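Local coordinates for protein ribose 5-phosphate isomerase B (Anaplasma phagocytophilum, PDB 4EM8) that probably interconverts ribose 5-phosphate and ribulose 5-phosphate as a sugar-phosphate isomerase, at residues L23-Y28 with S124-F129; D52-V57 with G67-G72; R59-T64 with K85-A90; K8-S13 with A27-L32. One frame throughout, in Å; residues are numbered along the deposited sequence.

Interaction 1: residues L23-Y28 with S124-F129; sequences LFLSAY and SVLYTF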
loop_
_atom_site.group_PDB
_atom_site.type_symbol
_atom_site.label_atom_id
_atom_site.label_comp_id
_atom_site.label_asym_id
_atom_site.label_seq_id
_atom_site.Cartn_x
_atom_site.Cartn_y
_atom_site.Cartn_z
ATOM N N LEU A 23 -8.070 7.845 -18.112
ATOM C CA LEU A 23 -8.263 7.923 -19.566
ATOM C C LEU A 23 -6.939 8.343 -20.242
ATOM O O LEU A 23 -6.590 7.817 -21.309
ATOM C CB LEU A 23 -9.412 8.875 -19.920
ATOM C CG LEU A 23 -10.840 8.490 -19.479
ATOM C CD1 LEU A 23 -11.825 9.606 -19.850
ATOM C CD2 LEU A 23 -11.316 7.147 -20.042
ATOM N N PHE A 24 -6.188 9.233 -19.579
ATOM C CA PHE A 24 -4.840 9.623 -20.015
ATOM C C PHE A 24 -3.876 8.424 -20.089
ATOM O O PHE A 24 -3.166 8.244 -21.104
ATOM C CB PHE A 24 -4.277 10.714 -19.090
ATOM C CG PHE A 24 -2.893 11.207 -19.478
ATOM C CD1 PHE A 24 -2.726 12.132 -20.506
ATOM C CD2 PHE A 24 -1.757 10.721 -18.820
ATOM C CE1 PHE A 24 -1.462 12.585 -20.863
ATOM C CE2 PHE A 24 -0.485 11.165 -19.173
ATOM C CZ PHE A 24 -0.341 12.096 -20.194
ATOM N N LEU A 25 -3.838 7.611 -19.026
ATOM C CA LEU A 25 -2.950 6.458 -18.993
ATOM C C LEU A 25 -3.435 5.329 -19.908
ATOM O O LEU A 25 -2.616 4.602 -20.436
ATOM C CB LEU A 25 -2.695 5.958 -17.572
ATOM C CG LEU A 25 -2.079 6.980 -16.627
ATOM C CD1 LEU A 25 -2.172 6.497 -15.168
ATOM C CD2 LEU A 25 -0.651 7.325 -17.028
ATOM N N SER A 26 -4.745 5.215 -20.133
ATOM C CA SER A 26 -5.246 4.218 -21.068
ATOM C C SER A 26 -4.792 4.534 -22.496
ATOM O O SER A 26 -4.367 3.626 -23.219
ATOM C CB SER A 26 -6.787 4.052 -20.986
ATOM O OG SER A 26 -7.196 3.680 -19.667
ATOM N N ALA A 27 -4.875 5.808 -22.894
ATOM C CA ALA A 27 -4.421 6.246 -24.219
ATOM C C ALA A 27 -2.910 6.048 -24.376
ATOM O O ALA A 27 -2.444 5.633 -25.435
ATOM C CB ALA A 27 -4.792 7.699 -24.467
ATOM N N TYR A 28 -2.152 6.329 -23.312
ATOM C CA TYR A 28 -0.713 6.077 -23.317
ATOM C C TYR A 28 -0.422 4.603 -23.598
ATOM O O TYR A 28 0.332 4.260 -24.523
ATOM C CB TYR A 28 -0.102 6.498 -21.982
ATOM C CG TYR A 28 1.366 6.184 -21.844
ATOM C CD1 TYR A 28 2.311 6.834 -22.632
ATOM C CD2 TYR A 28 1.820 5.259 -20.900
ATOM C CE1 TYR A 28 3.650 6.545 -22.515
ATOM C CE2 TYR A 28 3.171 4.994 -20.746
ATOM C CZ TYR A 28 4.077 5.628 -21.559
ATOM O OH TYR A 28 5.406 5.350 -21.457
ATOM N N SER A 124 5.493 8.239 -16.480
ATOM C CA SER A 124 6.836 7.675 -16.206
ATOM C C SER A 124 6.763 6.518 -15.219
ATOM O O SER A 124 7.417 5.485 -15.433
ATOM C CB SER A 124 7.823 8.724 -15.705
ATOM O OG SER A 124 7.812 9.832 -16.577
ATOM N N VAL A 125 5.928 6.667 -14.178
ATOM C CA VAL A 125 5.802 5.628 -13.151
ATOM C C VAL A 125 5.241 4.329 -13.712
ATOM O O VAL A 125 5.792 3.243 -13.472
ATOM C CB VAL A 125 4.969 6.076 -11.941
ATOM C CG1 VAL A 125 4.800 4.921 -10.944
ATOM C CG2 VAL A 125 5.655 7.234 -11.267
ATOM N N LEU A 126 4.164 4.474 -14.484
ATOM C CA LEU A 126 3.571 3.401 -15.227
ATOM C C LEU A 126 4.558 2.773 -16.217
ATOM O O LEU A 126 4.601 1.573 -16.301
ATOM C CB LEU A 126 2.335 3.898 -15.974
ATOM C CG LEU A 126 1.606 2.844 -16.833
ATOM C CD1 LEU A 126 1.138 1.644 -16.015
ATOM C CD2 LEU A 126 0.431 3.532 -17.532
ATOM N N TYR A 127 5.380 3.570 -16.907
ATOM C CA TYR A 127 6.321 2.996 -17.871
ATOM C C TYR A 127 7.330 2.088 -17.140
ATOM O O TYR A 127 7.562 0.940 -17.537
ATOM C CB TYR A 127 7.062 4.081 -18.673
ATOM C CG TYR A 127 8.029 3.460 -19.665
ATOM C CD1 TYR A 127 7.542 2.819 -20.794
ATOM C CD2 TYR A 127 9.414 3.467 -19.450
ATOM C CE1 TYR A 127 8.394 2.222 -21.712
ATOM C CE2 TYR A 127 10.285 2.862 -20.365
ATOM C CZ TYR A 127 9.763 2.239 -21.490
ATOM O OH TYR A 127 10.552 1.645 -22.433
ATOM N N THR A 128 7.885 2.619 -16.051
ATOM C CA THR A 128 8.827 1.895 -15.179
ATOM C C THR A 128 8.195 0.599 -14.668
ATOM O O THR A 128 8.776 -0.486 -14.835
ATOM C CB THR A 128 9.267 2.789 -14.019
ATOM O OG1 THR A 128 9.943 3.934 -14.554
ATOM C CG2 THR A 128 10.225 2.075 -13.042
ATOM N N PHE A 129 6.985 0.707 -14.136
ATOM C CA PHE A 129 6.250 -0.444 -13.638
ATOM C C PHE A 129 6.131 -1.545 -14.687
ATOM O O PHE A 129 6.390 -2.707 -14.397
ATOM C CB PHE A 129 4.846 -0.028 -13.175
ATOM C CG PHE A 129 4.155 -1.057 -12.314
ATOM C CD1 PHE A 129 4.381 -1.107 -10.950
ATOM C CD2 PHE A 129 3.272 -1.978 -12.869
ATOM C CE1 PHE A 129 3.739 -2.021 -10.132
ATOM C CE2 PHE A 129 2.613 -2.896 -12.045
ATOM C CZ PHE A 129 2.859 -2.927 -10.682
#
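L126 reaches from helix 119-131 toward helix 19-31 and sets its CD2 methyl between L25 and Y28. That single methyl lies 4.0 Å from CB of L25 and 4.0 Å from CD2 of Y28, so it fills the step between two side chains three residues apart on the facing helix. L126 runs alongside both, pointing the other way, and its CG, anti to the backbone N (chi1 179°), carries the branch out toward the other helix. The Y28 ring meets L126 CD2 at its edge, near the ring plane, rather than over a face.

The two helices pack side by side on one face of the parallel sheet of this Rossmann-like α/β fold, the short segments crossing at -47° with axes 11.2 Å apart. L25 and L126 close the inner side of the interface, where L25 also touches F112 and L126 also touches L110 of strand 109-113.

Farther from the sheet the contact becomes aromatic. A chi1 of 176° stretches Y28 away from its own helix to Y127, and its hydroxyl OH comes to 3.4 Å from CD1 and 3.5 Å from CB of Y127. The Y28 oxygen approaches the Y127 ring obliquely, and the two side chains are neither stacked nor hydrogen-bonded to each other. Y28 also packs on Q123, one turn before Y127.

Interaction 2: residues D52-V57 with G67-G72; sequences DYVHDV and GVLICG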
loop_
_atom_site.group_PDB
_atom_site.type_symbol
_atom_site.label_atom_id
_atom_site.label_comp_id
_atom_site.label_asym_id
_atom_site.label_seq_id
_atom_site.Cartn_x
_atom_site.Cartn_y
_atom_site.Cartn_z
ATOM N N ASP A 52 -15.906 -0.457 -4.941
ATOM C CA ASP A 52 -16.752 -1.130 -5.907
ATOM C C ASP A 52 -16.096 -1.321 -7.284
ATOM O O ASP A 52 -16.594 -2.088 -8.087
ATOM C CB ASP A 52 -18.073 -0.375 -6.075
ATOM C CG ASP A 52 -18.901 -0.357 -4.810
ATOM O OD1 ASP A 52 -18.853 -1.314 -4.025
ATOM O OD2 ASP A 52 -19.607 0.626 -4.594
ATOM N N TYR A 53 -15.001 -0.625 -7.561
ATOM C CA TYR A 53 -14.355 -0.668 -8.891
ATOM C C TYR A 53 -13.048 -1.493 -8.946
ATOM O O TYR A 53 -12.334 -1.520 -9.952
ATOM C CB TYR A 53 -14.213 0.770 -9.407
ATOM C CG TYR A 53 -15.575 1.308 -9.771
ATOM C CD1 TYR A 53 -16.394 1.878 -8.801
ATOM C CD2 TYR A 53 -16.070 1.170 -11.052
ATOM C CE1 TYR A 53 -17.655 2.332 -9.116
ATOM C CE2 TYR A 53 -17.333 1.614 -11.380
ATOM C CZ TYR A 53 -18.110 2.208 -10.400
ATOM O OH TYR A 53 -19.358 2.644 -10.686
ATOM N N VAL A 54 -12.790 -2.235 -7.884
ATOM C CA VAL A 54 -11.599 -3.089 -7.779
ATOM C C VAL A 54 -11.819 -4.505 -8.353
ATOM O O VAL A 54 -10.954 -5.078 -9.029
ATOM C CB VAL A 54 -11.165 -3.142 -6.291
ATOM C CG1 VAL A 54 -10.083 -4.182 -6.055
ATOM C CG2 VAL A 54 -10.704 -1.742 -5.838
ATOM N N HIS A 55 -12.983 -5.061 -8.097
ATOM C CA HIS A 55 -13.248 -6.462 -8.423
ATOM C C HIS A 55 -13.017 -6.822 -9.865
ATOM O O HIS A 55 -12.381 -7.824 -10.169
ATOM C CB HIS A 55 -14.668 -6.825 -8.001
ATOM C CG HIS A 55 -14.919 -6.612 -6.534
ATOM N ND1 HIS A 55 -15.457 -5.475 -6.050
ATOM C CD2 HIS A 55 -14.648 -7.425 -5.430
ATOM C CE1 HIS A 55 -15.546 -5.564 -4.706
ATOM N NE2 HIS A 55 -15.052 -6.757 -4.331
ATOM N N ASP A 56 -13.517 -6.007 -10.773
ATOM C CA ASP A 56 -13.379 -6.298 -12.187
ATOM C C ASP A 56 -11.945 -6.289 -12.691
ATOM O O ASP A 56 -11.637 -6.961 -13.680
ATOM C CB ASP A 56 -14.182 -5.297 -12.999
ATOM C CG ASP A 56 -15.644 -5.637 -13.060
ATOM O OD1 ASP A 56 -16.067 -6.714 -12.575
ATOM O OD2 ASP A 56 -16.377 -4.803 -13.615
ATOM N N VAL A 57 -11.085 -5.515 -12.034
ATOM C CA VAL A 57 -9.682 -5.460 -12.389
ATOM C C VAL A 57 -8.955 -6.670 -11.807
ATOM O O VAL A 57 -8.323 -7.445 -12.540
ATOM C CB VAL A 57 -9.085 -4.115 -11.914
ATOM C CG1 VAL A 57 -7.566 -4.053 -12.045
ATOM C CG2 VAL A 57 -9.697 -2.978 -12.722
ATOM N N GLY A 67 -2.857 -4.641 -13.603
ATOM C CA GLY A 67 -3.953 -3.744 -13.304
ATOM C C GLY A 67 -3.444 -2.403 -12.890
ATOM O O GLY A 67 -2.323 -2.281 -12.403
ATOM N N VAL A 68 -4.270 -1.384 -13.102
ATOM C CA VAL A 68 -4.016 -0.043 -12.611
ATOM C C VAL A 68 -5.295 0.440 -11.923
ATOM O O VAL A 68 -6.389 0.407 -12.524
ATOM C CB VAL A 68 -3.602 0.951 -13.720
ATOM C CG1 VAL A 68 -3.406 2.339 -13.153
ATOM C CG2 VAL A 68 -2.321 0.519 -14.440
ATOM N N LEU A 69 -5.168 0.840 -10.668
ATOM C CA LEU A 69 -6.286 1.394 -9.882
ATOM C C LEU A 69 -6.057 2.834 -9.424
ATOM O O LEU A 69 -4.970 3.173 -8.934
ATOM C CB LEU A 69 -6.518 0.505 -8.665
ATOM C CG LEU A 69 -6.941 -0.953 -8.952
ATOM C CD1 LEU A 69 -6.883 -1.771 -7.649
ATOM C CD2 LEU A 69 -8.340 -1.056 -9.556
ATOM N N ILE A 70 -7.081 3.693 -9.518
ATOM C CA ILE A 70 -6.874 5.117 -9.232
ATOM C C ILE A 70 -7.991 5.719 -8.374
ATOM O O ILE A 70 -9.149 5.610 -8.710
ATOM C CB ILE A 70 -6.724 5.978 -10.510
ATOM C CG1 ILE A 70 -5.729 5.334 -11.529
ATOM C CG2 ILE A 70 -6.276 7.404 -10.143
ATOM C CD1 ILE A 70 -5.827 5.921 -12.915
ATOM N N CYS A 71 -7.634 6.300 -7.241
ATOM C CA CYS A 71 -8.597 7.070 -6.450
ATOM C C CYS A 71 -7.895 8.373 -6.133
ATOM O O CYS A 71 -6.800 8.620 -6.636
ATOM C CB CYS A 71 -9.067 6.318 -5.209
ATOM S SG CYS A 71 -7.816 5.903 -3.947
ATOM N N GLY A 72 -8.483 9.206 -5.275
ATOM C CA GLY A 72 -7.855 10.495 -4.987
ATOM C C GLY A 72 -6.419 10.425 -4.475
ATOM O O GLY A 72 -5.538 11.184 -4.913
#
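V57 and L69 form the centre of this contact, lying alongside one another with reversed directions. The CD2 methyl of L69 rests against the branch point of V57, 3.9 Å from CB and equally near CG2, with CG1 at 4.0 Å, so one methyl is cupped by the whole isopropyl group. The other terminal methyl of L69, CD1, turns to V54, whose CG2 is 4.2 Å away. L69 thus spreads its fork over two residues three positions apart, V54 in the loop and V57 in the short helix. The backbone carbonyl of Y53 adds a looser approach to the same side chain, its O lying 4.0 Å from L69 CD2.

At the start of the strand V57 meets bare backbone. With CG1 anti to its own N (chi1 171°), the valine lays this methyl 3.8 Å from CA of G67, a close fit made possible because G67 has no side chain on the side facing V57.

Beyond this apolar shell, polar bonds hold the parts in place. The Y53 carbonyl is hydrogen-bonded to OG of S13, tying Y53 to strand 9-14. G67 and L69 are bonded through their backbones to strand 109-113 and the residue before it, and V68 to strand 9-14. C71, predicted to be the proton acceptor, and G72, predicted to bind the sugar phosphate, come two and three residues after L69.

Strand 66-71 is the central strand of the sheet, between strands 9-14 and 109-113; helix 55-58 covers it on one face beside helix 75-81, which supplies M77 to both V54 and L69.

Interaction 3: residues R59-T64 with K85-A90; sequences REVSDT and KNIRAA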
loop_
_atom_site.group_PDB
_atom_site.type_symbol
_atom_site.label_atom_id
_atom_site.label_comp_id
_atom_site.label_asym_id
_atom_site.label_seq_id
_atom_site.Cartn_x
_atom_site.Cartn_y
_atom_site.Cartn_z
ATOM N N ARG A 59 -9.957 -9.497 -10.741
ATOM C CA ARG A 59 -10.429 -10.767 -11.361
ATOM C C ARG A 59 -9.596 -11.103 -12.589
ATOM O O ARG A 59 -9.419 -12.262 -12.891
ATOM C CB ARG A 59 -11.897 -10.677 -11.811
ATOM C CG ARG A 59 -12.856 -11.610 -11.065
ATOM C CD ARG A 59 -14.254 -11.688 -11.682
ATOM N NE ARG A 59 -15.035 -10.443 -11.569
ATOM C CZ ARG A 59 -15.592 -9.963 -10.445
ATOM N NH1 ARG A 59 -16.284 -8.832 -10.493
ATOM N NH2 ARG A 59 -15.461 -10.582 -9.269
ATOM N N GLU A 60 -9.101 -10.086 -13.305
ATOM C CA GLU A 60 -8.415 -10.324 -14.574
ATOM C C GLU A 60 -6.887 -10.327 -14.485
ATOM O O GLU A 60 -6.216 -10.688 -15.445
ATOM C CB GLU A 60 -8.856 -9.301 -15.633
ATOM C CG GLU A 60 -10.362 -9.240 -15.871
ATOM C CD GLU A 60 -10.931 -10.502 -16.475
ATOM O OE1 GLU A 60 -12.159 -10.675 -16.383
ATOM O OE2 GLU A 60 -10.171 -11.331 -17.030
ATOM N N VAL A 61 -6.344 -9.922 -13.346
ATOM C CA VAL A 61 -4.888 -9.833 -13.166
ATOM C C VAL A 61 -4.223 -11.216 -13.141
ATOM O O VAL A 61 -4.761 -12.155 -12.562
ATOM C CB VAL A 61 -4.544 -9.021 -11.896
ATOM C CG1 VAL A 61 -3.046 -9.061 -11.595
ATOM C CG2 VAL A 61 -5.020 -7.592 -12.074
ATOM N N SER A 62 -3.086 -11.355 -13.817
ATOM C CA SER A 62 -2.391 -12.663 -13.894
ATOM C C SER A 62 -0.926 -12.480 -14.291
ATOM O O SER A 62 -0.458 -11.352 -14.426
ATOM C CB SER A 62 -3.110 -13.608 -14.876
ATOM O OG SER A 62 -3.034 -13.154 -16.217
ATOM N N ASP A 63 -0.201 -13.582 -14.471
ATOM C CA ASP A 63 1.172 -13.534 -14.986
ATOM C C ASP A 63 1.204 -12.842 -16.353
ATOM O O ASP A 63 2.208 -12.292 -16.728
ATOM C CB ASP A 63 1.789 -14.947 -15.065
ATOM N N THR A 64 0.083 -12.794 -17.058
ATOM C CA THR A 64 0.017 -12.097 -18.347
ATOM C C THR A 64 -0.772 -10.774 -18.389
ATOM O O THR A 64 -0.866 -10.148 -19.455
ATOM C CB THR A 64 -0.621 -12.989 -19.396
ATOM O OG1 THR A 64 -0.825 -12.214 -20.579
ATOM C CG2 THR A 64 -1.966 -13.532 -18.922
ATOM N N LYS A 85 -5.494 -12.641 -2.684
ATOM C CA LYS A 85 -4.209 -13.363 -2.618
ATOM C C LYS A 85 -3.397 -13.433 -3.925
ATOM O O LYS A 85 -2.194 -13.704 -3.885
ATOM C CB LYS A 85 -4.418 -14.782 -2.051
ATOM C CG LYS A 85 -5.023 -14.780 -0.646
ATOM C CD LYS A 85 -5.055 -16.145 0.035
ATOM C CE LYS A 85 -5.413 -15.983 1.522
ATOM N NZ LYS A 85 -5.113 -17.165 2.365
ATOM N N ASN A 86 -4.025 -13.197 -5.068
ATOM C CA ASN A 86 -3.309 -13.234 -6.354
ATOM C C ASN A 86 -2.737 -11.845 -6.681
ATOM O O ASN A 86 -2.038 -11.713 -7.651
ATOM C CB ASN A 86 -4.214 -13.676 -7.515
ATOM C CG ASN A 86 -5.447 -12.792 -7.682
ATOM O OD1 ASN A 86 -6.047 -12.369 -6.704
ATOM N ND2 ASN A 86 -5.836 -12.519 -8.935
ATOM N N ILE A 87 -3.087 -10.838 -5.877
ATOM C CA ILE A 87 -2.784 -9.455 -6.149
ATOM C C ILE A 87 -1.687 -8.947 -5.249
ATOM O O ILE A 87 -1.683 -9.166 -4.005
ATOM C CB ILE A 87 -4.013 -8.551 -5.939
ATOM C CG1 ILE A 87 -5.191 -8.950 -6.851
ATOM C CG2 ILE A 87 -3.639 -7.092 -6.172
ATOM C CD1 ILE A 87 -4.932 -8.943 -8.358
ATOM N N ARG A 88 -0.765 -8.211 -5.876
ATOM C CA ARG A 88 0.319 -7.558 -5.164
ATOM C C ARG A 88 0.354 -6.128 -5.648
ATOM O O ARG A 88 0.986 -5.826 -6.683
ATOM C CB ARG A 88 1.651 -8.289 -5.407
ATOM C CG ARG A 88 1.617 -9.722 -4.879
ATOM C CD ARG A 88 2.889 -10.505 -5.161
ATOM N NE ARG A 88 3.107 -10.634 -6.591
ATOM C CZ ARG A 88 2.474 -11.513 -7.366
ATOM N NH1 ARG A 88 1.614 -12.365 -6.839
ATOM N NH2 ARG A 88 2.710 -11.546 -8.666
ATOM N N ALA A 89 -0.395 -5.275 -4.926
ATOM C CA ALA A 89 -0.590 -3.877 -5.296
ATOM C C ALA A 89 0.361 -2.930 -4.601
ATOM O O ALA A 89 0.614 -3.057 -3.421
ATOM C CB ALA A 89 -2.027 -3.429 -5.015
ATOM N N ALA A 90 0.802 -1.900 -5.308
ATOM C CA ALA A 90 1.664 -0.851 -4.722
ATOM C C ALA A 90 1.191 0.519 -5.204
ATOM O O ALA A 90 1.018 0.730 -6.396
ATOM C CB ALA A 90 3.121 -1.065 -5.132
#
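V61 has the largest area buried here, and its closest neighbour is the CD1 methyl of I87. This methyl pushes in against the valine branch point, with I87 CD1 3.6 Å from CB and 3.7 Å from CG1 of V61, and CG2 a little farther away at 4.0 Å. The two side chains cross at about a right angle, so the isoleucine meets the valine end-on instead of lying along it. The CA-CB bond of I87 does not itself aim at V61; the turn about its CB-CG1 bond (chi2 -58°) helps bring CD1 round to it.

N86 covers the exposed margin. Its amide ND2 stands 3.8 Å from the carbonyl O of V61, too far for a hydrogen bond, and makes instead a weak one to the carbonyl of V58.

Both apolar side chains also pack on V109 and N108, around the start of strand 109-113. N108 pairs through its side chain with the backbone of N86 and R88 and so holds the approach to the edge strand 89-91 in place. Next to it the second subunit joins in, with R83 of that subunit hydrogen-bonded to the carbonyl of I87.

Between the loop 59-64 and the segment 85-90, then, cohesion is hydrophobic and concentrated in one valine-isoleucine pair, while the directional bonds lie within a segment, as in the ST turn where S62 OG accepts from T64 N, or run to residues outside the pair, such as N108.

Interaction 4: residues K8-S13 with A27-L32; sequences KRVFLS and AYLRDL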
loop_
_atom_site.group_PDB
_atom_site.type_symbol
_atom_site.label_atom_id
_atom_site.label_comp_id
_atom_site.label_asym_id
_atom_site.label_seq_id
_atom_site.Cartn_x
_atom_site.Cartn_y
_atom_site.Cartn_z
ATOM N N LYS A 8 1.475 -7.258 -21.957
ATOM C CA LYS A 8 0.897 -6.384 -22.988
ATOM C C LYS A 8 -0.614 -6.226 -22.796
ATOM O O LYS A 8 -1.306 -5.845 -23.732
ATOM C CB LYS A 8 1.176 -6.944 -24.406
ATOM N N ARG A 9 -1.115 -6.549 -21.599
ATOM C CA ARG A 9 -2.520 -6.447 -21.278
ATOM C C ARG A 9 -2.638 -5.716 -19.936
ATOM O O ARG A 9 -1.963 -6.085 -18.977
ATOM C CB ARG A 9 -3.152 -7.841 -21.155
ATOM C CG ARG A 9 -3.215 -8.630 -22.457
ATOM C CD ARG A 9 -3.345 -10.138 -22.235
ATOM N NE ARG A 9 -4.475 -10.469 -21.368
ATOM C CZ ARG A 9 -5.755 -10.430 -21.739
ATOM N NH1 ARG A 9 -6.099 -10.084 -22.982
ATOM N NH2 ARG A 9 -6.706 -10.758 -20.865
ATOM N N VAL A 10 -3.501 -4.707 -19.884
ATOM C CA VAL A 10 -3.734 -3.970 -18.659
ATOM C C VAL A 10 -5.222 -3.685 -18.482
ATOM O O VAL A 10 -5.921 -3.306 -19.430
ATOM C CB VAL A 10 -2.923 -2.646 -18.662
ATOM C CG1 VAL A 10 -3.109 -1.870 -17.357
ATOM C CG2 VAL A 10 -1.448 -2.953 -18.864
ATOM N N PHE A 11 -5.689 -3.879 -17.257
ATOM C CA PHE A 11 -7.030 -3.503 -16.858
ATOM C C PHE A 11 -6.961 -2.290 -15.915
ATOM O O PHE A 11 -6.214 -2.271 -14.897
ATOM C CB PHE A 11 -7.746 -4.700 -16.192
ATOM C CG PHE A 11 -7.954 -5.880 -17.113
ATOM C CD1 PHE A 11 -6.897 -6.735 -17.431
ATOM C CD2 PHE A 11 -9.230 -6.163 -17.647
ATOM C CE1 PHE A 11 -7.094 -7.814 -18.298
ATOM C CE2 PHE A 11 -9.438 -7.252 -18.501
ATOM C CZ PHE A 11 -8.369 -8.085 -18.822
ATOM N N LEU A 12 -7.762 -1.276 -16.221
ATOM C CA LEU A 12 -7.705 -0.026 -15.471
ATOM C C LEU A 12 -9.050 0.331 -14.893
ATOM O O LEU A 12 -10.074 0.163 -15.559
ATOM C CB LEU A 12 -7.254 1.104 -16.377
ATOM C CG LEU A 12 -5.842 0.994 -16.991
ATOM C CD1 LEU A 12 -5.909 0.519 -18.452
ATOM C CD2 LEU A 12 -5.103 2.332 -16.912
ATOM N N SER A 13 -9.055 0.834 -13.664
ATOM C CA SER A 13 -10.267 1.394 -13.107
ATOM C C SER A 13 -10.005 2.546 -12.169
ATOM O O SER A 13 -8.897 2.722 -11.653
ATOM C CB SER A 13 -11.134 0.321 -12.413
ATOM O OG SER A 13 -10.680 0.053 -11.119
ATOM N N ALA A 27 -4.875 5.808 -22.894
ATOM C CA ALA A 27 -4.421 6.246 -24.219
ATOM C C ALA A 27 -2.910 6.048 -24.376
ATOM O O ALA A 27 -2.444 5.633 -25.435
ATOM C CB ALA A 27 -4.792 7.699 -24.467
ATOM N N TYR A 28 -2.152 6.329 -23.312
ATOM C CA TYR A 28 -0.713 6.077 -23.317
ATOM C C TYR A 28 -0.422 4.603 -23.598
ATOM O O TYR A 28 0.332 4.260 -24.523
ATOM C CB TYR A 28 -0.102 6.498 -21.982
ATOM C CG TYR A 28 1.366 6.184 -21.844
ATOM C CD1 TYR A 28 2.311 6.834 -22.632
ATOM C CD2 TYR A 28 1.820 5.259 -20.900
ATOM C CE1 TYR A 28 3.650 6.545 -22.515
ATOM C CE2 TYR A 28 3.171 4.994 -20.746
ATOM C CZ TYR A 28 4.077 5.628 -21.559
ATOM O OH TYR A 28 5.406 5.350 -21.457
ATOM N N LEU A 29 -0.991 3.726 -22.783
ATOM C CA LEU A 29 -0.817 2.290 -22.981
ATOM C C LEU A 29 -1.195 1.824 -24.388
ATOM O O LEU A 29 -0.499 0.994 -24.984
ATOM C CB LEU A 29 -1.612 1.498 -21.943
ATOM C CG LEU A 29 -1.005 1.592 -20.539
ATOM C CD1 LEU A 29 -1.900 0.879 -19.538
ATOM C CD2 LEU A 29 0.440 1.016 -20.492
ATOM N N ARG A 30 -2.292 2.352 -24.917
ATOM C CA ARG A 30 -2.740 1.976 -26.255
ATOM C C ARG A 30 -1.674 2.401 -27.290
ATOM O O ARG A 30 -1.299 1.603 -28.167
ATOM C CB ARG A 30 -4.128 2.580 -26.530
ATOM C CG ARG A 30 -5.161 1.587 -27.036
ATOM C CD ARG A 30 -6.566 1.783 -26.448
ATOM N NE ARG A 30 -6.835 3.170 -26.096
ATOM C CZ ARG A 30 -7.667 3.565 -25.128
ATOM N NH1 ARG A 30 -7.780 4.865 -24.888
ATOM N NH2 ARG A 30 -8.380 2.692 -24.407
ATOM N N ASP A 31 -1.125 3.611 -27.138
ATOM C CA ASP A 31 -0.076 4.075 -28.030
ATOM C C ASP A 31 1.158 3.156 -27.946
ATOM O O ASP A 31 1.845 2.920 -28.954
ATOM C CB ASP A 31 0.295 5.519 -27.718
ATOM C CG ASP A 31 1.214 6.127 -28.751
ATOM O OD1 ASP A 31 0.972 5.952 -29.978
ATOM O OD2 ASP A 31 2.163 6.830 -28.343
ATOM N N LEU A 32 1.425 2.626 -26.751
ATOM C CA LEU A 32 2.504 1.645 -26.554
ATOM C C LEU A 32 2.212 0.243 -27.086
ATOM O O LEU A 32 3.069 -0.640 -26.982
ATOM C CB LEU A 32 2.851 1.506 -25.065
ATOM C CG LEU A 32 3.570 2.649 -24.351
ATOM C CD1 LEU A 32 3.976 2.182 -22.944
ATOM C CD2 LEU A 32 4.771 3.127 -25.139
#
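Apolar contacts between V10 and L29 account for most of this interface. L29 drops from helix 19-31 onto strand 9-14 and places CD1 against CB and both methyls of V10, 3.7 Å from CG1, 3.8 Å from CB and 3.9 Å from CG2. The side chains cross at about a right angle, the leucine ending on the broad side of the isopropyl group. The same CD1 methyl reaches L12 more loosely, 4.2 Å from its CD1. V10 and L12, two residues apart, point to the same side of the strand and both turn toward the helix. In L29, CD1 anti to CA (chi2 175°) carries the methyl out to V10.

Polar interactions lie around this apolar centre rather than within it. Backbone bonds of the parallel sheet join V10 to E35 and F37 on one side, and R9 and F11 to F66 on the other. On the sheet's opposite face R9 forms a salt bridge with E35 and brings NH2 to the edge of the F11 ring, in its plane, while F11 stacks on the ring of F37.

The contact belongs to the beta-alpha-beta unit made by strand 9-14, helix 19-31 and strand 35-38, in which the helix crosses over the sheet between two parallel neighbours. L12 and L29 both touch V36 of the second strand, while helix 119-131 lies alongside, giving M130 to V10 and L126 to L29.

Overall arrangement
Interactions 1 and 4 share helix 19-31 and lie on the same side of the chain's centre, their centres about 7 Å apart; L126 CD2 and L29 CG, 3.9 Å apart, join them into one layer. Interaction 4 is a buried helix-on-strand contact, whereas interaction 1 runs from buried leucines to partly exposed tyrosines. Interactions 2 and 4 bear on adjacent strands, 66-71 and 9-14, joined by backbone bonding, and interaction 2 alone includes predicted active-site residues. Interaction 3, about 18 Å from interaction 1 between centres, combines a buried apolar pair with an exposed amide and borders the second subunit. Aliphatic packing dominates throughout, with aromatic contact across segments confined to interaction 1.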